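Local coordinates for occlusion-derived virus envelope protein E66 (Autographa californica nucleopolyhedrovirus, PDB 3VSN), which degrades non-sulfated chondroitin as a polysaccharide lyase of the occlusion-derived virus envelope and is essential for infection of the insect host by the oral route, at residues G112-L120 against M144-T152; T168-A179 against M195-R206. All blocks are in the same frame, centred on the assembly; numbering follows the deposited sequence.

Contact 1. Residues G112-L120 against M144-T152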
loop_
_atom_site.group_PDB
_atom_site.type_symbol
_atom_site.label_atom_id
_atom_site.label_comp_id
_atom_site.label_asym_id
_atom_site.label_seq_id
_atom_site.Cartn_x
_atom_site.Cartn_y
_atom_site.Cartn_z
ATOM N N GLY A 112 -35.240 9.554 8.801
ATOM C CA GLY A 112 -33.925 10.193 8.826
ATOM C C GLY A 112 -33.694 11.100 7.633
ATOM O O GLY A 112 -33.153 12.200 7.779
ATOM N N LEU A 113 -34.111 10.642 6.454
ATOM C CA LEU A 113 -33.984 11.430 5.226
ATOM C C LEU A 113 -34.878 12.672 5.264
ATOM O O LEU A 113 -34.444 13.761 4.883
ATOM C CB LEU A 113 -34.291 10.576 3.988
ATOM C CG LEU A 113 -33.945 11.160 2.612
ATOM C CD1 LEU A 113 -32.459 11.488 2.503
ATOM C CD2 LEU A 113 -34.362 10.199 1.509
ATOM N N ARG A 114 -36.117 12.498 5.730
ATOM C CA ARG A 114 -37.052 13.611 5.930
ATOM C C ARG A 114 -36.476 14.676 6.857
ATOM O O ARG A 114 -36.589 15.871 6.573
ATOM C CB ARG A 114 -38.380 13.114 6.511
ATOM C CG ARG A 114 -39.252 12.336 5.545
ATOM C CD ARG A 114 -40.438 11.734 6.281
ATOM N NE ARG A 114 -41.198 10.817 5.435
ATOM C CZ ARG A 114 -41.974 9.840 5.893
ATOM N NH1 ARG A 114 -42.094 9.638 7.199
ATOM N NH2 ARG A 114 -42.627 9.060 5.043
ATOM N N ILE A 115 -35.864 14.238 7.959
ATOM C CA ILE A 115 -35.262 15.154 8.932
ATOM C C ILE A 115 -34.152 15.994 8.287
ATOM O O ILE A 115 -34.115 17.214 8.459
ATOM C CB ILE A 115 -34.756 14.418 10.199
ATOM C CG1 ILE A 115 -35.934 13.840 10.995
ATOM C CG2 ILE A 115 -33.960 15.359 11.092
ATOM C CD1 ILE A 115 -35.549 12.779 12.009
ATOM N N ILE A 116 -33.273 15.343 7.526
ATOM C CA ILE A 116 -32.201 16.043 6.807
ATOM C C ILE A 116 -32.753 17.060 5.800
ATOM O O ILE A 116 -32.283 18.199 5.740
ATOM C CB ILE A 116 -31.235 15.056 6.104
ATOM C CG1 ILE A 116 -30.469 14.234 7.145
ATOM C CG2 ILE A 116 -30.252 15.801 5.207
ATOM C CD1 ILE A 116 -29.727 13.044 6.570
ATOM N N CYS A 117 -33.757 16.648 5.026
ATOM C CA CYS A 117 -34.378 17.519 4.025
ATOM C C CYS A 117 -35.000 18.775 4.634
ATOM O O CYS A 117 -34.955 19.846 4.028
ATOM C CB CYS A 117 -35.409 16.749 3.201
ATOM S SG CYS A 117 -34.656 15.569 2.059
ATOM N N SER A 118 -35.556 18.642 5.836
ATOM C CA SER A 118 -36.161 19.773 6.541
ATOM C C SER A 118 -35.124 20.770 7.070
ATOM O O SER A 118 -35.473 21.898 7.419
ATOM C CB SER A 118 -37.056 19.283 7.686
ATOM O OG SER A 118 -36.286 18.880 8.807
ATOM N N LYS A 119 -33.858 20.356 7.130
ATOM C CA LYS A 119 -32.785 21.226 7.618
ATOM C C LYS A 119 -32.042 21.950 6.494
ATOM O O LYS A 119 -31.386 22.964 6.738
ATOM C CB LYS A 119 -31.784 20.444 8.479
ATOM C CG LYS A 119 -32.363 19.811 9.737
ATOM C CD LYS A 119 -32.851 20.846 10.741
ATOM C CE LYS A 119 -33.479 20.166 11.946
ATOM N NZ LYS A 119 -34.207 21.126 12.821
ATOM N N LEU A 120 -32.145 21.427 5.272
ATOM C CA LEU A 120 -31.403 21.967 4.132
ATOM C C LEU A 120 -31.996 23.280 3.613
ATOM O O LEU A 120 -33.198 23.353 3.345
ATOM C CB LEU A 120 -31.316 20.938 2.993
ATOM C CG LEU A 120 -30.464 19.678 3.196
ATOM C CD1 LEU A 120 -30.664 18.716 2.034
ATOM C CD2 LEU A 120 -28.989 20.018 3.357
ATOM N N MET A 144 -23.477 13.376 1.943
ATOM C CA MET A 144 -24.937 13.511 1.921
ATOM C C MET A 144 -25.619 12.958 0.656
ATOM O O MET A 144 -26.608 12.240 0.773
ATOM C CB MET A 144 -25.365 14.955 2.188
ATOM C CG MET A 144 -26.858 15.119 2.435
ATOM S SD MET A 144 -27.319 16.854 2.564
ATOM C CE MET A 144 -27.182 17.380 0.854
ATOM N N PRO A 145 -25.098 13.276 -0.551
ATOM C CA PRO A 145 -25.728 12.690 -1.739
ATOM C C PRO A 145 -25.710 11.157 -1.743
ATOM O O PRO A 145 -26.632 10.534 -2.271
ATOM C CB PRO A 145 -24.895 13.256 -2.889
ATOM C CG PRO A 145 -24.404 14.562 -2.362
ATOM C CD PRO A 145 -24.065 14.261 -0.927
ATOM N N GLU A 146 -24.679 10.566 -1.139
ATOM C CA GLU A 146 -24.609 9.111 -0.958
ATOM C C GLU A 146 -25.715 8.587 -0.037
ATOM O O GLU A 146 -26.201 7.470 -0.227
ATOM C CB GLU A 146 -23.220 8.685 -0.463
ATOM C CG GLU A 146 -22.135 8.834 -1.524
ATOM C CD GLU A 146 -20.714 8.677 -0.996
ATOM O OE1 GLU A 146 -20.496 8.694 0.237
ATOM O OE2 GLU A 146 -19.797 8.546 -1.833
ATOM N N VAL A 147 -26.114 9.393 0.948
ATOM C CA VAL A 147 -27.229 9.043 1.840
ATOM C C VAL A 147 -28.534 8.931 1.048
ATOM O O VAL A 147 -29.249 7.932 1.161
ATOM C CB VAL A 147 -27.393 10.059 2.994
ATOM C CG1 VAL A 147 -28.626 9.745 3.830
ATOM C CG2 VAL A 147 -26.154 10.063 3.876
ATOM N N PHE A 148 -28.823 9.953 0.241
ATOM C CA PHE A 148 -30.000 9.958 -0.626
ATOM C C PHE A 148 -30.040 8.707 -1.496
ATOM O O PHE A 148 -31.066 8.023 -1.569
ATOM C CB PHE A 148 -30.022 11.211 -1.507
ATOM C CG PHE A 148 -30.534 12.442 -0.808
ATOM C CD1 PHE A 148 -31.881 12.793 -0.891
ATOM C CD2 PHE A 148 -29.675 13.258 -0.079
ATOM C CE1 PHE A 148 -32.359 13.927 -0.254
ATOM C CE2 PHE A 148 -30.148 14.396 0.562
ATOM C CZ PHE A 148 -31.494 14.732 0.471
ATOM N N MET A 149 -28.909 8.405 -2.134
ATOM C CA MET A 149 -28.807 7.260 -3.027
ATOM C C MET A 149 -29.020 5.926 -2.302
ATOM O O MET A 149 -29.830 5.107 -2.738
ATOM C CB MET A 149 -27.460 7.273 -3.756
ATOM C CG MET A 149 -27.295 6.135 -4.748
ATOM S SD MET A 149 -25.731 6.242 -5.625
ATOM C CE MET A 149 -25.915 4.891 -6.777
ATOM N N ASN A 150 -28.303 5.719 -1.197
ATOM C CA ASN A 150 -28.397 4.471 -0.437
ATOM C C ASN A 150 -29.803 4.208 0.114
ATOM O O ASN A 150 -30.324 3.099 -0.021
ATOM C CB ASN A 150 -27.360 4.423 0.690
ATOM C CG ASN A 150 -25.968 4.069 0.191
ATOM O OD1 ASN A 150 -25.236 4.922 -0.314
ATOM N ND2 ASN A 150 -25.594 2.803 0.336
ATOM N N ILE A 151 -30.412 5.231 0.714
ATOM C CA ILE A 151 -31.757 5.102 1.285
ATOM C C ILE A 151 -32.793 4.798 0.198
ATOM O O ILE A 151 -33.554 3.836 0.317
ATOM C CB ILE A 151 -32.156 6.340 2.134
ATOM C CG1 ILE A 151 -31.284 6.409 3.393
ATOM C CG2 ILE A 151 -33.628 6.275 2.531
ATOM C CD1 ILE A 151 -31.542 7.598 4.301
ATOM N N THR A 152 -32.792 5.597 -0.869
ATOM C CA THR A 152 -33.731 5.418 -1.979
ATOM C C THR A 152 -33.673 4.005 -2.583
ATOM O O THR A 152 -34.713 3.369 -2.783
ATOM C CB THR A 152 -33.524 6.486 -3.077
ATOM O OG1 THR A 152 -33.697 7.791 -2.511
ATOM C CG2 THR A 152 -34.521 6.301 -4.219
#
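L113 faces F148 where helix 112-119 runs roughly antiparallel to helix 144-152, the two axes inclined at 146° and 11.1 Å apart at their closest, a separation wide enough for large side chains to fill. The F148 ring is the centre of the contact. L113 lays its CD1 methyl on one face of it, 3.7 Å from the ring centroid and only 13° off the ring normal, which meets the definition of a CH-pi contact. The leucine reaches this place with CG anti to its own backbone N (chi1 -168°), and the two side chains cross nearly at right angles. Nearer the backbone, L113 CB lies 4.1 Å from I151 CD1 as the two chains slide past each other in opposite directions. C117 approaches the same ring obliquely, its SG 3.6 Å from F148 CZ, a cysteine sulfur-aromatic contact. Near the ring plane, at the edge, stands the L120 CD1 methyl. Toward the C-terminal end of segment 112-120, M144 and L120 reach toward each other tip to tip; the bend at chi3 of the methionine brings both SD and CE up to the leucine methyls, with M144 SD 3.7 Å from L120 CD2. I116 flanks this pair, its CG2 4.1 Å from M144 SD, and its CD1 comes within 4.4 Å of V147 CG1. W171 of helix 161-175 touches F148, C117 and L120, while T168 of that helix also packs on F148. The contact joins helices 103-119 and 138-154 of the alpha/alpha toroid domain, away from the annotated sites. All the touching residues are buried, and cohesion between the two segments rests on van der Waals contact between apolar groups, without a polar bond, the L113 CH-pi contact adding a directional element.

Contact 2. Residues T168-A179 against M195-R206. Unlike the reference sequence in segment 195-206: M204 (reference Ile).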
loop_
_atom_site.group_PDB
_atom_site.type_symbol
_atom_site.label_atom_id
_atom_site.label_comp_id
_atom_site.label_asym_id
_atom_site.label_seq_id
_atom_site.Cartn_x
_atom_site.Cartn_y
_atom_site.Cartn_z
ATOM N N THR A 168 -34.816 12.752 -3.492
ATOM C CA THR A 168 -33.526 12.666 -4.185
ATOM C C THR A 168 -33.499 13.555 -5.437
ATOM O O THR A 168 -32.590 14.370 -5.598
ATOM C CB THR A 168 -33.161 11.201 -4.521
ATOM O OG1 THR A 168 -33.012 10.464 -3.301
ATOM C CG2 THR A 168 -31.852 11.122 -5.311
ATOM N N ARG A 169 -34.503 13.410 -6.300
ATOM C CA ARG A 169 -34.610 14.228 -7.515
ATOM C C ARG A 169 -34.587 15.719 -7.191
ATOM O O ARG A 169 -33.866 16.485 -7.832
ATOM C CB ARG A 169 -35.874 13.877 -8.313
ATOM C CG ARG A 169 -35.777 12.581 -9.105
ATOM C CD ARG A 169 -36.974 12.394 -10.028
ATOM N NE ARG A 169 -38.185 12.076 -9.277
ATOM C CZ ARG A 169 -38.657 10.845 -9.086
ATOM N NH1 ARG A 169 -39.759 10.676 -8.377
ATOM N NH2 ARG A 169 -38.040 9.784 -9.602
ATOM N N TYR A 170 -35.359 16.130 -6.188
ATOM C CA TYR A 170 -35.415 17.544 -5.842
ATOM C C TYR A 170 -34.146 18.064 -5.168
ATOM O O TYR A 170 -33.563 19.045 -5.621
ATOM C CB TYR A 170 -36.636 17.890 -4.983
ATOM C CG TYR A 170 -36.728 19.383 -4.753
ATOM C CD1 TYR A 170 -36.204 19.967 -3.599
ATOM C CD2 TYR A 170 -37.300 20.215 -5.714
ATOM C CE1 TYR A 170 -36.269 21.338 -3.399
ATOM C CE2 TYR A 170 -37.368 21.585 -5.524
ATOM C CZ TYR A 170 -36.854 22.139 -4.371
ATOM O OH TYR A 170 -36.924 23.499 -4.187
ATOM N N TRP A 171 -33.735 17.422 -4.079
ATOM C CA TRP A 171 -32.646 17.953 -3.262
ATOM C C TRP A 171 -31.283 17.822 -3.882
ATOM O O TRP A 171 -30.431 18.698 -3.699
ATOM C CB TRP A 171 -32.698 17.398 -1.842
ATOM C CG TRP A 171 -33.852 17.997 -1.078
ATOM C CD1 TRP A 171 -35.075 17.403 -0.773
ATOM C CD2 TRP A 171 -33.945 19.363 -0.544
ATOM N NE1 TRP A 171 -35.887 18.274 -0.090
ATOM C CE2 TRP A 171 -35.270 19.468 0.081
ATOM C CE3 TRP A 171 -33.092 20.467 -0.516
ATOM C CZ2 TRP A 171 -35.700 20.635 0.701
ATOM C CZ3 TRP A 171 -33.537 21.637 0.113
ATOM C CH2 TRP A 171 -34.809 21.717 0.707
ATOM N N LEU A 172 -31.067 16.753 -4.643
ATOM C CA LEU A 172 -29.811 16.615 -5.375
ATOM C C LEU A 172 -29.820 17.524 -6.599
ATOM O O LEU A 172 -28.771 17.999 -7.022
ATOM C CB LEU A 172 -29.510 15.156 -5.741
ATOM C CG LEU A 172 -29.287 14.184 -4.569
ATOM C CD1 LEU A 172 -28.610 12.912 -5.057
ATOM C CD2 LEU A 172 -28.468 14.811 -3.445
ATOM N N GLY A 173 -31.008 17.780 -7.146
ATOM C CA GLY A 173 -31.172 18.781 -8.201
ATOM C C GLY A 173 -30.638 20.134 -7.764
ATOM O O GLY A 173 -30.048 20.864 -8.560
ATOM N N LEU A 174 -30.829 20.451 -6.486
ATOM C CA LEU A 174 -30.317 21.688 -5.909
ATOM C C LEU A 174 -28.847 21.596 -5.495
ATOM O O LEU A 174 -28.053 22.467 -5.850
ATOM C CB LEU A 174 -31.165 22.123 -4.709
ATOM C CG LEU A 174 -32.586 22.648 -4.942
ATOM C CD1 LEU A 174 -33.209 23.001 -3.603
ATOM C CD2 LEU A 174 -32.613 23.855 -5.872
ATOM N N TYR A 175 -28.493 20.548 -4.750
ATOM C CA TYR A 175 -27.169 20.454 -4.123
ATOM C C TYR A 175 -26.087 19.804 -4.982
ATOM O O TYR A 175 -24.893 19.992 -4.733
ATOM C CB TYR A 175 -27.269 19.777 -2.753
ATOM C CG TYR A 175 -27.731 20.736 -1.686
ATOM C CD1 TYR A 175 -29.086 21.033 -1.529
ATOM C CD2 TYR A 175 -26.813 21.373 -0.852
ATOM C CE1 TYR A 175 -29.513 21.925 -0.564
ATOM C CE2 TYR A 175 -27.232 22.267 0.122
ATOM C CZ TYR A 175 -28.583 22.538 0.260
ATOM O OH TYR A 175 -29.006 23.425 1.218
ATOM N N LEU A 176 -26.513 19.052 -5.990
ATOM C CA LEU A 176 -25.600 18.417 -6.932
ATOM C C LEU A 176 -26.161 18.592 -8.350
ATOM O O LEU A 176 -26.536 17.612 -9.003
ATOM C CB LEU A 176 -25.430 16.936 -6.560
ATOM C CG LEU A 176 -24.286 16.092 -7.126
ATOM C CD1 LEU A 176 -22.932 16.714 -6.817
ATOM C CD2 LEU A 176 -24.362 14.677 -6.565
ATOM N N PRO A 177 -26.239 19.857 -8.828
ATOM C CA PRO A 177 -26.905 20.159 -10.106
ATOM C C PRO A 177 -26.209 19.558 -11.330
ATOM O O PRO A 177 -26.866 19.291 -12.339
ATOM C CB PRO A 177 -26.883 21.690 -10.165
ATOM C CG PRO A 177 -25.758 22.098 -9.278
ATOM C CD PRO A 177 -25.717 21.078 -8.183
ATOM N N THR A 178 -24.892 19.374 -11.243
ATOM C CA THR A 178 -24.142 18.598 -12.231
ATOM C C THR A 178 -23.273 17.581 -11.489
ATOM O O THR A 178 -23.226 17.581 -10.261
ATOM C CB THR A 178 -23.234 19.474 -13.126
ATOM O OG1 THR A 178 -22.075 19.876 -12.387
ATOM C CG2 THR A 178 -23.974 20.709 -13.655
ATOM N N ALA A 179 -22.584 16.727 -12.242
ATOM C CA ALA A 179 -21.675 15.733 -11.672
ATOM C C ALA A 179 -20.478 16.344 -10.932
ATOM O O ALA A 179 -19.888 15.701 -10.055
ATOM C CB ALA A 179 -21.193 14.790 -12.763
ATOM N N MET A 195 -18.896 12.250 -6.213
ATOM C CA MET A 195 -20.097 12.980 -6.646
ATOM C C MET A 195 -20.811 12.376 -7.852
ATOM O O MET A 195 -22.040 12.376 -7.915
ATOM C CB MET A 195 -19.739 14.430 -6.964
ATOM C CG MET A 195 -19.292 15.245 -5.765
ATOM S SD MET A 195 -18.286 16.657 -6.257
ATOM C CE MET A 195 -19.499 17.737 -7.014
ATOM N N GLY A 196 -20.041 11.876 -8.813
ATOM C CA GLY A 196 -20.611 11.362 -10.057
ATOM C C GLY A 196 -21.548 10.181 -9.892
ATOM O O GLY A 196 -22.459 9.997 -10.700
ATOM N N VAL A 197 -21.327 9.378 -8.851
ATOM C CA VAL A 197 -22.127 8.172 -8.623
ATOM C C VAL A 197 -23.588 8.488 -8.237
ATOM O O VAL A 197 -24.507 8.035 -8.926
ATOM C CB VAL A 197 -21.457 7.205 -7.610
ATOM C CG1 VAL A 197 -22.348 6.002 -7.341
ATOM C CG2 VAL A 197 -20.094 6.750 -8.119
ATOM N N PRO A 198 -23.810 9.258 -7.144
ATOM C CA PRO A 198 -25.197 9.638 -6.849
ATOM C C PRO A 198 -25.789 10.612 -7.867
ATOM O O PRO A 198 -27.003 10.589 -8.091
ATOM C CB PRO A 198 -25.107 10.289 -5.463
ATOM C CG PRO A 198 -23.680 10.694 -5.313
ATOM C CD PRO A 198 -22.901 9.647 -6.050
ATOM N N TYR A 199 -24.956 11.453 -8.483
ATOM C CA TYR A 199 -25.462 12.338 -9.535
ATOM C C TYR A 199 -26.049 11.543 -10.702
ATOM O O TYR A 199 -27.171 11.823 -11.137
ATOM C CB TYR A 199 -24.415 13.333 -10.053
ATOM C CG TYR A 199 -24.938 14.118 -11.243
ATOM C CD1 TYR A 199 -25.809 15.194 -11.062
ATOM C CD2 TYR A 199 -24.603 13.754 -12.549
ATOM C CE1 TYR A 199 -26.313 15.897 -12.146
ATOM C CE2 TYR A 199 -25.098 14.455 -13.639
ATOM C CZ TYR A 199 -25.949 15.527 -13.429
ATOM O OH TYR A 199 -26.444 16.225 -14.501
ATOM N N THR A 200 -25.291 10.571 -11.209
ATOM C CA THR A 200 -25.762 9.724 -12.305
ATOM C C THR A 200 -27.087 9.046 -11.948
ATOM O O THR A 200 -28.018 9.027 -12.761
ATOM C CB THR A 200 -24.712 8.669 -12.707
ATOM O OG1 THR A 200 -23.543 9.330 -13.195
ATOM C CG2 THR A 200 -25.245 7.750 -13.802
ATOM N N TYR A 201 -27.167 8.504 -10.734
ATOM C CA TYR A 201 -28.403 7.897 -10.253
ATOM C C TYR A 201 -29.567 8.898 -10.214
ATOM O O TYR A 201 -30.684 8.560 -10.613
ATOM C CB TYR A 201 -28.209 7.225 -8.888
ATOM C CG TYR A 201 -29.479 6.593 -8.352
ATOM C CD1 TYR A 201 -30.119 5.564 -9.048
ATOM C CD2 TYR A 201 -30.048 7.034 -7.158
ATOM C CE1 TYR A 201 -31.288 4.992 -8.563
ATOM C CE2 TYR A 201 -31.212 6.468 -6.667
ATOM C CZ TYR A 201 -31.830 5.457 -7.372
ATOM O OH TYR A 201 -32.980 4.901 -6.869
ATOM N N SER A 202 -29.304 10.123 -9.759
ATOM C CA SER A 202 -30.346 11.156 -9.720
ATOM C C SER A 202 -30.886 11.465 -11.119
ATOM O O SER A 202 -32.087 11.680 -11.289
ATOM C CB SER A 202 -29.870 12.432 -9.011
ATOM O OG SER A 202 -28.952 13.171 -9.799
ATOM N N GLN A 203 -29.999 11.466 -12.114
ATOM C CA GLN A 203 -30.404 11.659 -13.509
ATOM C C GLN A 203 -31.218 10.485 -14.057
ATOM O O GLN A 203 -32.153 10.680 -14.841
ATOM C CB GLN A 203 -29.191 11.942 -14.398
ATOM C CG GLN A 203 -28.621 13.345 -14.259
ATOM C CD GLN A 203 -29.508 14.413 -14.879
ATOM O OE1 GLN A 203 -30.468 14.879 -14.263
ATOM N NE2 GLN A 203 -29.178 14.816 -16.099
ATOM N N MET A 204 -30.874 9.270 -13.636
ATOM C CA MET A 204 -31.642 8.084 -14.011
ATOM C C MET A 204 -33.054 8.141 -13.426
ATOM O O MET A 204 -34.023 7.761 -14.091
ATOM C CB MET A 204 -30.929 6.810 -13.563
ATOM C CG MET A 204 -29.599 6.570 -14.260
ATOM S SD MET A 204 -28.737 5.147 -13.573
ATOM C CE MET A 204 -29.623 3.811 -14.369
ATOM N N LEU A 205 -33.164 8.630 -12.190
ATOM C CA LEU A 205 -34.466 8.834 -11.544
ATOM C C LEU A 205 -35.333 9.855 -12.285
ATOM O O LEU A 205 -36.562 9.750 -12.279
ATOM C CB LEU A 205 -34.293 9.261 -10.084
ATOM C CG LEU A 205 -33.835 8.211 -9.068
ATOM C CD1 LEU A 205 -33.579 8.897 -7.738
ATOM C CD2 LEU A 205 -34.858 7.089 -8.904
ATOM N N ARG A 206 -34.683 10.834 -12.916
ATOM C CA ARG A 206 -35.366 11.849 -13.725
ATOM C C ARG A 206 -35.746 11.327 -15.115
ATOM O O ARG A 206 -36.414 12.020 -15.882
ATOM C CB ARG A 206 -34.507 13.114 -13.847
ATOM C CG ARG A 206 -34.291 13.844 -12.531
ATOM C CD ARG A 206 -33.467 15.112 -12.689
ATOM N NE ARG A 206 -33.053 15.599 -11.378
ATOM C CZ ARG A 206 -31.865 15.364 -10.825
ATOM N NH1 ARG A 206 -30.939 14.676 -11.481
ATOM N NH2 ARG A 206 -31.600 15.833 -9.615
HETATM O O HOH W 1 -28.890 15.994 -9.347
HETATM O O HOH W 2 -28.383 18.419 -14.626
#
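R206 and R169 each donate to a backbone carbonyl across the contact. R206 NH2 bonds to R169 O at 3.0 Å (N-H...O 151°), in the carbonyl plane and on a lone pair; that oxygen also accepts from G173 N within its own helix. In return R169 NH2 reaches L205 O at 3.1 Å, less straight and from above the carbonyl plane. The bend at chi3 (-72°) brings R169 NH2 to the L205 carbonyl, and the two arginine stems slide past each other in opposite directions. R206 is fixed further by NH1, which donates to S202 OG and Q203 OE1. A water joins the sides: it accepts from R206 NH2 and donates to S202 OG and to L176 O. A second water bridges P177 O and Y199 OH, the hydroxyl being bonded also to E216.

Beyond these bonds, the peptide of T178 and A179 lies over one face of the Y199 ring, A179 N standing 3.4 Å above its centre. L176 fits its CD2 methyl 3.7 Å from Y199 CB, and its CD1 meets M195 CE at 3.6 Å. At the other end T168 CG2 packs 3.7 Å from L205 CD1. A179 O is buried here without a polar partner in the model.

Segments 168-175 and 195-205 cross at -131°, parts of successive long helices of the alpha/alpha toroid in the N-terminal domain of polysaccharide lyase family 8. M195 lies one helical turn after N191, an active-site residue, their side chains about 4 Å apart, which places this end of the packing beside the catalytic site.

The two contacts lie in series along the chain, contact 1 joining helices 103-119 and 138-154 before contact 2 joins helices 161-175 and 189-205. Their centres are 12 Å apart, on the same side of the chain's centre and within the family 8 alpha-helical domain. Helices 138-154 and 161-175 are consecutive and tie the pair together: T152 OG1 and T168 OG1 lie 2.9 Å apart, a probable hydrogen bond. T152 CG2 also packs 3.4 Å from Y201 OH, joining helix 138-154 to helix 189-205. Four successive helices of the alpha-helical domain thus pack as one connected group, running from contact 1, away from the annotated sites, to the catalytic neighbourhood bordering contact 2.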